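Local structure of endo-1,4-beta-xylanase I (Hypocrea jecorina, 1XYN) at residues T60-V65 with E75-E80. The protein hydrolyses internal beta-1,4-xylosidic bonds in the main chain of the plant hemicellulose xylan, releasing xylooligosaccharides and xylose. Residues are numbered along the deposited sequence; the frame is centred on the assembly and turned at random.
Sequences TGLLSV and EYYIME
S64 and M79 face each other as an antiparallel non-hydrogen-bonded pair, and here the packing is tightest: S64 CB lies 3.1 Å from I78 O and 3.3 Å from M79 CA. A residue as small as serine suits so close an approach. Its OG, set between the backbone N and the carbonyl carbon (chi1 65°), comes within 3.7 Å of Y77 CD2, obliquely to the ring. Next along, V65 and I78 form a hydrogen-bonded pair. I78 N meets V65 O in the carbonyl plane at 2.9 Å, whereas V65 N sits well above the plane of the I78 carbonyl; on the face opposite S64 and M79 the two beta-branched side chains touch CB to CB and, with V137, join the core between the sheets. E80 N adds a third bond, to L63 O, where the chain turns its corner; the carboxylate of E80 is held by R132 and Y102. Toward L62 the strands diverge, and packing is looser though still buried: L62 CD1 stands 4.3 Å from M79 CE and 4.4 Å from Y77 CE2. Main-chain bonds thus pair 60-65, in this GH11 jelly roll, with the strand carrying E75, the predicted nucleophile, and Y77, whose OH is hydrogen-bonded to E164 OE1, the predicted proton donor.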
loop_
_atom_site.group_PDB
_atom_site.type_symbol
_atom_site.label_atom_id
_atom_site.label_comp_id
_atom_site.label_asym_id
_atom_site.label_seq_id
_atom_site.Cartn_x
_atom_site.Cartn_y
_atom_site.Cartn_z
ATOM N N THR A 60 -8.335 -13.157 4.957
ATOM C CA THR A 60 -8.725 -12.050 5.835
ATOM C C THR A 60 -10.022 -11.379 5.372
ATOM O O THR A 60 -10.170 -11.062 4.189
ATOM C CB THR A 60 -7.635 -10.956 5.874
ATOM O OG1 THR A 60 -6.379 -11.548 6.219
ATOM C CG2 THR A 60 -7.989 -9.871 6.890
ATOM N N GLY A 61 -10.925 -11.130 6.318
ATOM C CA GLY A 61 -12.190 -10.483 6.012
ATOM C C GLY A 61 -12.621 -9.581 7.156
ATOM O O GLY A 61 -12.624 -10.010 8.312
ATOM N N LEU A 62 -12.996 -8.341 6.840
ATOM C CA LEU A 62 -13.417 -7.371 7.852
ATOM C C LEU A 62 -14.722 -6.658 7.496
ATOM O O LEU A 62 -14.898 -6.216 6.360
ATOM C CB LEU A 62 -12.340 -6.286 8.026
ATOM C CG LEU A 62 -10.851 -6.585 7.808
ATOM C CD1 LEU A 62 -10.042 -5.293 7.902
ATOM C CD2 LEU A 62 -10.357 -7.598 8.819
ATOM N N LEU A 63 -15.644 -6.577 8.453
ATOM C CA LEU A 63 -16.901 -5.851 8.257
ATOM C C LEU A 63 -16.819 -4.667 9.227
ATOM O O LEU A 63 -16.781 -4.857 10.445
ATOM C CB LEU A 63 -18.112 -6.732 8.580
ATOM C CG LEU A 63 -19.490 -6.062 8.436
ATOM C CD1 LEU A 63 -19.708 -5.566 7.000
ATOM C CD2 LEU A 63 -20.589 -7.035 8.851
ATOM N N SER A 64 -16.787 -3.448 8.702
ATOM C CA SER A 64 -16.657 -2.298 9.577
ATOM C C SER A 64 -17.084 -0.959 9.020
ATOM O O SER A 64 -17.199 -0.780 7.810
ATOM C CB SER A 64 -15.190 -2.157 9.991
ATOM O OG SER A 64 -14.358 -1.851 8.878
ATOM N N VAL A 65 -17.348 -0.023 9.927
ATOM C CA VAL A 65 -17.662 1.333 9.522
ATOM C C VAL A 65 -16.244 1.806 9.224
ATOM O O VAL A 65 -15.331 1.574 10.022
ATOM C CB VAL A 65 -18.296 2.167 10.668
ATOM C CG1 VAL A 65 -18.395 3.638 10.259
ATOM C CG2 VAL A 65 -19.700 1.617 11.025
ATOM N N GLU A 75 -7.263 7.575 8.842
ATOM C CA GLU A 75 -8.084 6.493 8.314
ATOM C C GLU A 75 -8.584 5.740 9.543
ATOM O O GLU A 75 -7.793 5.271 10.353
ATOM C CB GLU A 75 -7.242 5.568 7.443
ATOM C CG GLU A 75 -7.956 4.319 6.954
ATOM C CD GLU A 75 -7.074 3.469 6.057
ATOM O OE1 GLU A 75 -5.915 3.213 6.435
ATOM O OE2 GLU A 75 -7.534 3.070 4.966
ATOM N N TYR A 76 -9.892 5.614 9.694
ATOM C CA TYR A 76 -10.400 4.928 10.851
ATOM C C TYR A 76 -11.300 3.750 10.528
ATOM O O TYR A 76 -11.897 3.684 9.460
ATOM C CB TYR A 76 -11.086 5.925 11.798
ATOM C CG TYR A 76 -12.334 6.597 11.264
ATOM C CD1 TYR A 76 -13.569 5.949 11.328
ATOM C CD2 TYR A 76 -12.287 7.877 10.695
ATOM C CE1 TYR A 76 -14.726 6.547 10.837
ATOM C CE2 TYR A 76 -13.445 8.487 10.199
ATOM C CZ TYR A 76 -14.660 7.809 10.276
ATOM O OH TYR A 76 -15.823 8.367 9.794
ATOM N N TYR A 77 -11.365 2.807 11.461
ATOM C CA TYR A 77 -12.183 1.611 11.323
ATOM C C TYR A 77 -12.874 1.357 12.644
ATOM O O TYR A 77 -12.330 1.640 13.709
ATOM C CB TYR A 77 -11.341 0.352 11.054
ATOM C CG TYR A 77 -10.572 0.274 9.753
ATOM C CD1 TYR A 77 -9.527 1.154 9.490
ATOM C CD2 TYR A 77 -10.835 -0.740 8.824
ATOM C CE1 TYR A 77 -8.759 1.034 8.352
ATOM C CE2 TYR A 77 -10.070 -0.872 7.672
ATOM C CZ TYR A 77 -9.028 0.024 7.445
ATOM O OH TYR A 77 -8.235 -0.074 6.326
ATOM N N ILE A 78 -14.069 0.793 12.559
ATOM C CA ILE A 78 -14.847 0.407 13.720
ATOM C C ILE A 78 -15.329 -0.960 13.279
ATOM O O ILE A 78 -16.394 -1.096 12.667
ATOM C CB ILE A 78 -16.035 1.352 13.997
ATOM C CG1 ILE A 78 -15.515 2.742 14.385
ATOM C CG2 ILE A 78 -16.890 0.786 15.136
ATOM C CD1 ILE A 78 -16.571 3.821 14.401
ATOM N N MET A 79 -14.455 -1.945 13.478
ATOM C CA MET A 79 -14.717 -3.322 13.093
ATOM C C MET A 79 -15.758 -4.004 13.940
ATOM O O MET A 79 -15.602 -4.107 15.148
ATOM C CB MET A 79 -13.421 -4.128 13.127
ATOM C CG MET A 79 -12.506 -3.852 11.967
ATOM S SD MET A 79 -10.904 -4.624 12.180
ATOM C CE MET A 79 -9.855 -3.258 11.696
ATOM N N GLU A 80 -16.823 -4.455 13.291
ATOM C CA GLU A 80 -17.904 -5.150 13.963
ATOM C C GLU A 80 -17.677 -6.632 13.825
ATOM O O GLU A 80 -18.218 -7.447 14.582
ATOM C CB GLU A 80 -19.251 -4.758 13.348
ATOM C CG GLU A 80 -19.551 -3.269 13.467
ATOM C CD GLU A 80 -19.689 -2.826 14.911
ATOM O OE1 GLU A 80 -20.569 -3.363 15.607
ATOM O OE2 GLU A 80 -18.927 -1.938 15.349
#